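PDB 6PTM: uncharacterized protein from Bacteroides ovatus CL02T12C04, which probably hydrolyses carrageenan or its oligosaccharides from the chain end, as an exo-carrageenase of glycoside hydrolase family 42. Local coordinates for residues 95-105 with 524-532; 172-180 with 186-194. One frame throughout, in Å; residues are numbered along the deposited sequence.

Contact 1: residues 95-105 with 524-532; sequences NVKNFSLVKKY and NGYAASNNH
The methyl of A527 sits over one face of the F99 ring, its CB 3.9 Å from the ring centroid, a CH-pi contact displaced toward the CD1 rim. V102 closes on the same methyl, with its CG2 3.6 Å from A527 CB; CG2 lies opposite the carbonyl carbon (CG1 anti to the backbone N, chi1 -179°), which swings this branch toward the loop. The next methyl, A528 CB, packs 3.5 Å from CE2 of Y105 and also touches CE1 of F99. H532 adds a third flat group: its imidazole is nearly parallel to F99, planes 24° apart, but slid so that the rings barely overlap. ND1 of H532 accepts an almost straight bond from A528 N, fixing the imidazole to the type II turn 526-529, while a water joins its NE2 to OD1 of N95, whose ND2 is hydrogen-bonded to D88. At the other border the N98 amide comes up to the edge of the Y526 ring, its ND2 3.6 Å from CD2 of Y526 and the planes 68° apart; N98 ND2 also donates to N95 OD1. A second water links N98 O with A527 N, so the hydrogen bonding between the segments runs through water. The contact fits helix 92-100 and the loop that follows it against the loop leading into helix 534-549, with helix 109-139 alongside, where Y112 meets both F99 and Y105.

Contact 2: residues 172-180 with 186-194; sequences LADWTWKPR and EYHGNLDGF
D174 reaches across to the turn before strand 192-197, and its OD1 takes the N-H of L191 at 2.8 Å on the anti lone pair, the bond nearly straight at 172°. The carboxylate gets there with CG anti to the backbone N (chi1 -153°), and its other oxygen, OD2, accepts from W175 N and forms a salt bridge with K178. In this dense, buried part K178 bends at chi3 to bring NZ to G189 O at 2.6 Å and to H188 O at 2.8 Å, meeting both carbonyls from above their planes; Y184 O is a further acceptor. G189 fits closely here, its CA 3.4 Å from A173 O, where any side chain would strike A173 and D174. With an alanine at D174, L191 N would probably lose its acceptor and the K178 ammonium its carboxylate mate. On the exposed side R180 lies more loosely: NH1 donates to N190 OD1 at 2.7 Å, the guanidinium and amide planes only 25° apart, while L191 O stands over one guanidinium face. OD1 of D192 stays 4.1 Å from R180 NH2, beyond a salt bridge and well out of the guanidinium plane, where no N-H points at it. One buried carboxylate and one ammonium thus tie the end of strand 168-175 and the turn after it to the loop leading into strand 192-197, and their pairing would be expected to offset the cost of burying either charge.

Overall arrangement
Both contacts are largely buried, but contact 1 lies farther from the centre of the chain, about 25 Å against 18 Å for contact 2. Contact 1 brings together segments more than 400 residues apart and depends on methyls, rings and two bridging waters; contact 2 joins near neighbours in sequence through direct bonds to charged side chains, with an exposed arginine at its border. They hold different elements, a helix and the loop after it against a loop in one and two strands with their turns in the other. Helix 534-549, which follows the loop of contact 1, also packs on A173, W175 and H188. Contacts 1 and 2 meet directly, N530 CG lying 3.5 Å from W175 CZ3.

Contact 1: residues 95-105 with 524-532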
loop_
_atom_site.group_PDB
_atom_site.type_symbol
_atom_site.label_atom_id
_atom_site.label_comp_id
_atom_site.label_asym_id
_atom_site.label_seq_id
_atom_site.Cartn_x
_atom_site.Cartn_y
_atom_site.Cartn_z
ATOM N N ASN A 95 -7.662 20.437 23.711
ATOM C CA ASN A 95 -7.570 20.552 22.229
ATOM C C ASN A 95 -6.631 21.681 21.822
ATOM O O ASN A 95 -6.065 21.584 20.698
ATOM C CB ASN A 95 -8.946 20.623 21.546
ATOM C CG ASN A 95 -9.618 19.266 21.607
ATOM O OD1 ASN A 95 -8.951 18.243 21.456
ATOM N ND2 ASN A 95 -10.903 19.236 21.909
ATOM N N VAL A 96 -6.453 22.706 22.669
ATOM C CA VAL A 96 -5.483 23.801 22.360
ATOM C C VAL A 96 -4.113 23.119 22.232
ATOM O O VAL A 96 -3.365 23.410 21.250
ATOM C CB VAL A 96 -5.476 24.937 23.412
ATOM C CG1 VAL A 96 -4.328 25.914 23.149
ATOM C CG2 VAL A 96 -6.796 25.701 23.468
ATOM N N LYS A 97 -3.797 22.275 23.220
ATOM C CA LYS A 97 -2.541 21.476 23.298
ATOM C C LYS A 97 -2.476 20.585 22.053
ATOM O O LYS A 97 -1.503 20.729 21.275
ATOM C CB LYS A 97 -2.502 20.677 24.601
ATOM C CG LYS A 97 -2.337 21.525 25.851
ATOM C CD LYS A 97 -1.950 20.723 27.078
ATOM C CE LYS A 97 -1.967 21.514 28.371
ATOM N NZ LYS A 97 -3.292 21.434 29.032
ATOM N N ASN A 98 -3.528 19.784 21.806
ATOM C CA ASN A 98 -3.591 18.936 20.580
ATOM C C ASN A 98 -3.275 19.788 19.336
ATOM O O ASN A 98 -2.342 19.408 18.625
ATOM C CB ASN A 98 -4.902 18.158 20.458
ATOM C CG ASN A 98 -5.065 17.078 21.508
ATOM O OD1 ASN A 98 -4.090 16.523 22.000
ATOM N ND2 ASN A 98 -6.300 16.748 21.848
ATOM N N PHE A 99 -3.966 20.909 19.070
ATOM C CA PHE A 99 -3.738 21.723 17.842
ATOM C C PHE A 99 -2.374 22.445 17.849
ATOM O O PHE A 99 -1.886 22.831 16.746
ATOM C CB PHE A 99 -4.841 22.754 17.612
ATOM C CG PHE A 99 -6.037 22.250 16.846
ATOM C CD1 PHE A 99 -5.992 22.110 15.466
ATOM C CD2 PHE A 99 -7.215 21.944 17.506
ATOM C CE1 PHE A 99 -7.094 21.653 14.758
ATOM C CE2 PHE A 99 -8.313 21.476 16.799
ATOM C CZ PHE A 99 -8.247 21.326 15.429
ATOM N N SER A 100 -1.776 22.711 19.013
ATOM C CA SER A 100 -0.487 23.459 19.051
ATOM C C SER A 100 0.608 22.565 18.448
ATOM O O SER A 100 1.410 23.104 17.649
ATOM C CB SER A 100 -0.141 23.940 20.433
ATOM O OG SER A 100 0.041 22.840 21.312
ATOM N N LEU A 101 0.536 21.260 18.763
ATOM C CA LEU A 101 1.481 20.193 18.321
ATOM C C LEU A 101 1.413 20.031 16.803
ATOM O O LEU A 101 2.185 19.249 16.279
ATOM C CB LEU A 101 1.086 18.861 18.964
ATOM C CG LEU A 101 1.251 18.753 20.474
ATOM C CD1 LEU A 101 0.673 17.445 20.984
ATOM C CD2 LEU A 101 2.706 18.886 20.863
ATOM N N VAL A 102 0.452 20.666 16.143
ATOM C CA VAL A 102 0.307 20.505 14.665
ATOM C C VAL A 102 0.785 21.803 14.022
ATOM O O VAL A 102 0.124 22.815 14.216
ATOM C CB VAL A 102 -1.135 20.130 14.273
ATOM C CG1 VAL A 102 -1.304 19.947 12.773
ATOM C CG2 VAL A 102 -1.607 18.896 15.023
ATOM N N LYS A 103 1.790 21.714 13.156
ATOM C CA LYS A 103 2.488 22.908 12.619
ATOM C C LYS A 103 1.548 23.897 11.930
ATOM O O LYS A 103 1.675 25.078 12.230
ATOM N N LYS A 104 0.594 23.466 11.110
ATOM C CA LYS A 104 -0.215 24.514 10.431
ATOM C C LYS A 104 -1.399 24.990 11.284
ATOM O O LYS A 104 -2.073 25.930 10.858
ATOM C CB LYS A 104 -0.593 24.113 9.008
ATOM C CG LYS A 104 -1.765 23.165 8.880
ATOM C CD LYS A 104 -2.319 23.218 7.495
ATOM C CE LYS A 104 -3.642 22.511 7.364
ATOM N NZ LYS A 104 -4.170 22.630 5.995
ATOM N N TYR A 105 -1.619 24.382 12.446
ATOM C CA TYR A 105 -2.730 24.820 13.328
ATOM C C TYR A 105 -2.151 25.406 14.624
ATOM O O TYR A 105 -2.912 25.696 15.558
ATOM C CB TYR A 105 -3.698 23.657 13.553
ATOM C CG TYR A 105 -4.429 23.220 12.309
ATOM C CD1 TYR A 105 -5.209 24.113 11.603
ATOM C CD2 TYR A 105 -4.343 21.922 11.830
ATOM C CE1 TYR A 105 -5.881 23.738 10.455
ATOM C CE2 TYR A 105 -5.012 21.531 10.680
ATOM C CZ TYR A 105 -5.792 22.440 9.992
ATOM O OH TYR A 105 -6.464 22.097 8.854
ATOM N N ASN A 524 2.054 14.533 17.392
ATOM C CA ASN A 524 1.823 15.396 16.186
ATOM C C ASN A 524 0.595 14.918 15.384
ATOM O O ASN A 524 0.021 15.753 14.650
ATOM C CB ASN A 524 3.082 15.551 15.310
ATOM C CG ASN A 524 2.864 15.394 13.809
ATOM O OD1 ASN A 524 2.691 14.294 13.272
ATOM N ND2 ASN A 524 2.853 16.507 13.111
ATOM N N GLY A 525 0.187 13.656 15.519
ATOM C CA GLY A 525 -0.716 13.001 14.552
ATOM C C GLY A 525 -2.191 13.308 14.768
ATOM O O GLY A 525 -2.999 13.048 13.811
ATOM N N TYR A 526 -2.571 13.834 15.942
ATOM C CA TYR A 526 -3.969 13.727 16.442
ATOM C C TYR A 526 -4.866 14.836 15.882
ATOM O O TYR A 526 -5.909 14.505 15.288
ATOM C CB TYR A 526 -4.035 13.693 17.965
ATOM C CG TYR A 526 -5.399 13.337 18.508
ATOM C CD1 TYR A 526 -5.959 12.078 18.302
ATOM C CD2 TYR A 526 -6.124 14.257 19.259
ATOM C CE1 TYR A 526 -7.203 11.750 18.824
ATOM C CE2 TYR A 526 -7.356 13.932 19.805
ATOM C CZ TYR A 526 -7.903 12.676 19.588
ATOM O OH TYR A 526 -9.125 12.359 20.126
ATOM N N ALA A 527 -4.535 16.110 16.094
ATOM C CA ALA A 527 -5.490 17.203 15.770
ATOM C C ALA A 527 -5.748 17.225 14.248
ATOM O O ALA A 527 -4.765 17.094 13.459
ATOM C CB ALA A 527 -4.994 18.517 16.314
ATOM N N ALA A 528 -7.022 17.366 13.843
ATOM C CA ALA A 528 -7.453 17.555 12.434
ATOM C C ALA A 528 -7.183 16.270 11.630
ATOM O O ALA A 528 -7.177 16.327 10.378
ATOM C CB ALA A 528 -6.752 18.764 11.827
ATOM N N SER A 529 -6.943 15.152 12.329
ATOM C CA SER A 529 -6.984 13.771 11.786
ATOM C C SER A 529 -8.460 13.332 11.765
ATOM O O SER A 529 -9.381 14.134 12.205
ATOM C CB SER A 529 -6.102 12.828 12.606
ATOM O OG SER A 529 -6.671 12.510 13.887
ATOM N N ASN A 530 -8.692 12.093 11.336
ATOM C CA ASN A 530 -10.044 11.499 11.217
ATOM C C ASN A 530 -10.732 11.571 12.577
ATOM O O ASN A 530 -11.970 11.603 12.569
ATOM C CB ASN A 530 -10.014 10.082 10.632
ATOM C CG ASN A 530 -9.156 9.120 11.410
ATOM O OD1 ASN A 530 -7.986 8.934 11.058
ATOM N ND2 ASN A 530 -9.721 8.551 12.468
ATOM N N ASN A 531 -9.963 11.618 13.671
ATOM C CA ASN A 531 -10.503 11.681 15.054
ATOM C C ASN A 531 -11.357 12.958 15.236
ATOM O O ASN A 531 -12.110 13.022 16.245
ATOM C CB ASN A 531 -9.392 11.572 16.087
ATOM C CG ASN A 531 -8.706 10.229 16.010
ATOM O OD1 ASN A 531 -9.217 9.234 16.563
ATOM N ND2 ASN A 531 -7.526 10.217 15.404
ATOM N N HIS A 532 -11.266 13.915 14.303
ATOM C CA HIS A 532 -12.057 15.171 14.281
ATOM C C HIS A 532 -12.930 15.293 13.025
ATOM O O HIS A 532 -13.405 16.432 12.736
ATOM C CB HIS A 532 -11.101 16.381 14.383
ATOM C CG HIS A 532 -10.355 16.408 15.673
ATOM N ND1 HIS A 532 -9.171 17.085 15.842
ATOM C CD2 HIS A 532 -10.659 15.872 16.876
ATOM C CE1 HIS A 532 -8.772 16.948 17.097
ATOM N NE2 HIS A 532 -9.665 16.203 17.749
HETATM O O HOH W 1 -10.234 16.119 20.617
HETATM O O HOH W 2 -2.412 16.849 17.905
#

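Contact 2: residues 172-180 with 186-194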
loop_
_atom_site.group_PDB
_atom_site.type_symbol
_atom_site.label_atom_id
_atom_site.label_comp_id
_atom_site.label_asym_id
_atom_site.label_seq_id
_atom_site.Cartn_x
_atom_site.Cartn_y
_atom_site.Cartn_z
ATOM N N LEU A 172 -12.223 -4.909 3.284
ATOM C CA LEU A 172 -12.323 -4.638 4.735
ATOM C C LEU A 172 -11.652 -3.307 5.107
ATOM O O LEU A 172 -10.525 -3.012 4.625
ATOM C CB LEU A 172 -11.726 -5.797 5.527
ATOM C CG LEU A 172 -12.376 -7.172 5.327
ATOM C CD1 LEU A 172 -11.792 -8.158 6.353
ATOM C CD2 LEU A 172 -13.918 -7.149 5.389
ATOM N N ALA A 173 -12.305 -2.553 5.983
ATOM C CA ALA A 173 -11.723 -1.347 6.612
ATOM C C ALA A 173 -11.953 -1.403 8.117
ATOM O O ALA A 173 -13.105 -1.667 8.537
ATOM C CB ALA A 173 -12.331 -0.111 6.031
ATOM N N ASP A 174 -10.895 -1.182 8.885
ATOM C CA ASP A 174 -10.948 -0.882 10.337
ATOM C C ASP A 174 -9.928 0.238 10.646
ATOM O O ASP A 174 -9.409 0.861 9.728
ATOM C CB ASP A 174 -10.739 -2.152 11.170
ATOM C CG ASP A 174 -11.394 -2.093 12.546
ATOM O OD1 ASP A 174 -11.866 -3.131 13.026
ATOM O OD2 ASP A 174 -11.368 -1.018 13.156
ATOM N N TRP A 175 -9.661 0.497 11.909
ATOM C CA TRP A 175 -8.898 1.684 12.348
ATOM C C TRP A 175 -7.889 1.278 13.419
ATOM O O TRP A 175 -8.274 0.564 14.322
ATOM C CB TRP A 175 -9.868 2.731 12.880
ATOM C CG TRP A 175 -10.904 3.170 11.896
ATOM C CD1 TRP A 175 -12.113 2.578 11.677
ATOM C CD2 TRP A 175 -10.824 4.279 10.985
ATOM N NE1 TRP A 175 -12.763 3.210 10.653
ATOM C CE2 TRP A 175 -12.024 4.281 10.233
ATOM C CE3 TRP A 175 -9.865 5.264 10.713
ATOM C CZ2 TRP A 175 -12.289 5.225 9.241
ATOM C CZ3 TRP A 175 -10.149 6.227 9.757
ATOM C CH2 TRP A 175 -11.323 6.177 9.001
ATOM N N THR A 176 -6.655 1.747 13.308
ATOM C CA THR A 176 -5.579 1.553 14.302
ATOM C C THR A 176 -6.057 2.011 15.706
ATOM O O THR A 176 -6.633 3.110 15.823
ATOM C CB THR A 176 -4.309 2.267 13.815
ATOM O OG1 THR A 176 -4.095 1.880 12.448
ATOM C CG2 THR A 176 -3.116 1.915 14.687
ATOM N N TRP A 177 -5.902 1.135 16.706
ATOM C CA TRP A 177 -6.111 1.396 18.163
ATOM C C TRP A 177 -7.577 1.649 18.498
ATOM O O TRP A 177 -7.810 2.086 19.628
ATOM C CB TRP A 177 -5.283 2.594 18.656
ATOM C CG TRP A 177 -3.802 2.403 18.593
ATOM C CD1 TRP A 177 -3.117 1.222 18.528
ATOM C CD2 TRP A 177 -2.818 3.452 18.581
ATOM N NE1 TRP A 177 -1.767 1.472 18.475
ATOM C CE2 TRP A 177 -1.553 2.829 18.511
ATOM C CE3 TRP A 177 -2.880 4.849 18.648
ATOM C CZ2 TRP A 177 -0.366 3.560 18.476
ATOM C CZ3 TRP A 177 -1.703 5.570 18.609
ATOM C CH2 TRP A 177 -0.466 4.933 18.515
ATOM N N LYS A 178 -8.518 1.447 17.570
ATOM C CA LYS A 178 -9.970 1.630 17.839
ATOM C C LYS A 178 -10.375 0.731 19.001
ATOM O O LYS A 178 -10.130 -0.479 18.991
ATOM C CB LYS A 178 -10.844 1.259 16.638
ATOM C CG LYS A 178 -12.332 1.571 16.797
ATOM C CD LYS A 178 -13.140 1.013 15.661
ATOM C CE LYS A 178 -13.198 -0.507 15.719
ATOM N NZ LYS A 178 -13.836 -1.063 14.507
ATOM N N PRO A 179 -11.045 1.276 20.036
ATOM C CA PRO A 179 -11.524 0.421 21.130
ATOM C C PRO A 179 -12.453 -0.664 20.575
ATOM O O PRO A 179 -13.302 -0.360 19.746
ATOM C CB PRO A 179 -12.253 1.398 22.061
ATOM C CG PRO A 179 -11.562 2.724 21.769
ATOM C CD PRO A 179 -11.313 2.705 20.269
ATOM N N ARG A 180 -12.255 -1.902 21.022
ATOM C CA ARG A 180 -12.968 -3.099 20.515
ATOM C C ARG A 180 -14.248 -3.246 21.337
ATOM O O ARG A 180 -14.323 -4.141 22.163
ATOM C CB ARG A 180 -12.025 -4.302 20.594
ATOM C CG ARG A 180 -10.732 -4.105 19.804
ATOM C CD ARG A 180 -10.844 -4.646 18.395
ATOM N NE ARG A 180 -11.263 -6.047 18.436
ATOM C CZ ARG A 180 -12.133 -6.629 17.612
ATOM N NH1 ARG A 180 -12.706 -5.951 16.624
ATOM N NH2 ARG A 180 -12.430 -7.903 17.796
ATOM N N GLU A 186 -19.821 -2.818 15.260
ATOM C CA GLU A 186 -21.061 -3.086 14.484
ATOM C C GLU A 186 -20.900 -2.566 13.053
ATOM O O GLU A 186 -21.196 -3.331 12.124
ATOM C CB GLU A 186 -22.282 -2.465 15.136
ATOM C CG GLU A 186 -22.806 -3.356 16.222
ATOM C CD GLU A 186 -23.993 -2.815 16.996
ATOM O OE1 GLU A 186 -24.354 -1.636 16.799
ATOM O OE2 GLU A 186 -24.557 -3.606 17.774
ATOM N N TYR A 187 -20.395 -1.348 12.873
ATOM C CA TYR A 187 -20.313 -0.747 11.514
ATOM C C TYR A 187 -18.886 -0.384 11.091
ATOM O O TYR A 187 -18.700 -0.195 9.876
ATOM C CB TYR A 187 -21.238 0.463 11.440
ATOM C CG TYR A 187 -22.671 0.100 11.736
ATOM C CD1 TYR A 187 -23.473 -0.460 10.759
ATOM C CD2 TYR A 187 -23.223 0.283 12.992
ATOM C CE1 TYR A 187 -24.784 -0.821 11.012
ATOM C CE2 TYR A 187 -24.544 -0.028 13.249
ATOM C CZ TYR A 187 -25.328 -0.592 12.260
ATOM O OH TYR A 187 -26.634 -0.937 12.476
ATOM N N HIS A 188 -18.009 -0.104 12.056
ATOM C CA HIS A 188 -16.686 0.516 11.768
ATOM C C HIS A 188 -15.526 -0.479 11.713
ATOM O O HIS A 188 -14.396 -0.065 11.955
ATOM C CB HIS A 188 -16.449 1.715 12.699
ATOM C CG HIS A 188 -17.400 2.844 12.482
ATOM N ND1 HIS A 188 -18.628 2.900 13.084
ATOM C CD2 HIS A 188 -17.304 3.959 11.733
ATOM C CE1 HIS A 188 -19.239 3.995 12.713
ATOM N NE2 HIS A 188 -18.456 4.655 11.890
ATOM N N GLY A 189 -15.831 -1.738 11.432
ATOM C CA GLY A 189 -14.836 -2.797 11.231
ATOM C C GLY A 189 -14.770 -3.665 12.457
ATOM O O GLY A 189 -15.043 -3.143 13.569
ATOM N N ASN A 190 -14.427 -4.935 12.273
ATOM C CA ASN A 190 -14.293 -5.916 13.387
ATOM C C ASN A 190 -12.962 -6.679 13.254
ATOM O O ASN A 190 -12.925 -7.922 13.344
ATOM C CB ASN A 190 -15.548 -6.789 13.469
ATOM C CG ASN A 190 -15.590 -7.603 14.742
ATOM O OD1 ASN A 190 -14.927 -7.251 15.702
ATOM N ND2 ASN A 190 -16.427 -8.619 14.770
ATOM N N LEU A 191 -11.870 -5.948 13.098
ATOM C CA LEU A 191 -10.525 -6.547 12.962
ATOM C C LEU A 191 -10.022 -6.971 14.340
ATOM O O LEU A 191 -9.919 -6.116 15.232
ATOM C CB LEU A 191 -9.585 -5.519 12.348
ATOM C CG LEU A 191 -8.189 -6.043 12.037
ATOM C CD1 LEU A 191 -8.235 -7.094 10.919
ATOM C CD2 LEU A 191 -7.302 -4.872 11.642
ATOM N N ASP A 192 -9.721 -8.255 14.474
ATOM C CA ASP A 192 -9.195 -8.845 15.725
ATOM C C ASP A 192 -7.676 -8.860 15.590
ATOM O O ASP A 192 -7.137 -8.340 14.571
ATOM C CB ASP A 192 -9.763 -10.248 15.926
ATOM C CG ASP A 192 -9.847 -10.748 17.367
ATOM O OD1 ASP A 192 -9.061 -10.256 18.230
ATOM O OD2 ASP A 192 -10.651 -11.682 17.593
ATOM N N GLY A 193 -7.015 -9.502 16.545
ATOM C CA GLY A 193 -5.575 -9.757 16.468
ATOM C C GLY A 193 -4.946 -9.867 17.832
ATOM O O GLY A 193 -5.668 -9.971 18.848
ATOM N N PHE A 194 -3.628 -9.944 17.836
ATOM C CA PHE A 194 -2.827 -10.208 19.044
ATOM C C PHE A 194 -1.481 -9.505 18.874
ATOM O O PHE A 194 -0.927 -9.515 17.765
ATOM C CB PHE A 194 -2.701 -11.710 19.295
ATOM C CG PHE A 194 -2.066 -11.974 20.632
ATOM C CD1 PHE A 194 -2.806 -11.836 21.798
ATOM C CD2 PHE A 194 -0.721 -12.289 20.738
ATOM C CE1 PHE A 194 -2.205 -12.012 23.044
ATOM C CE2 PHE A 194 -0.130 -12.485 21.985
ATOM C CZ PHE A 194 -0.876 -12.357 23.136
#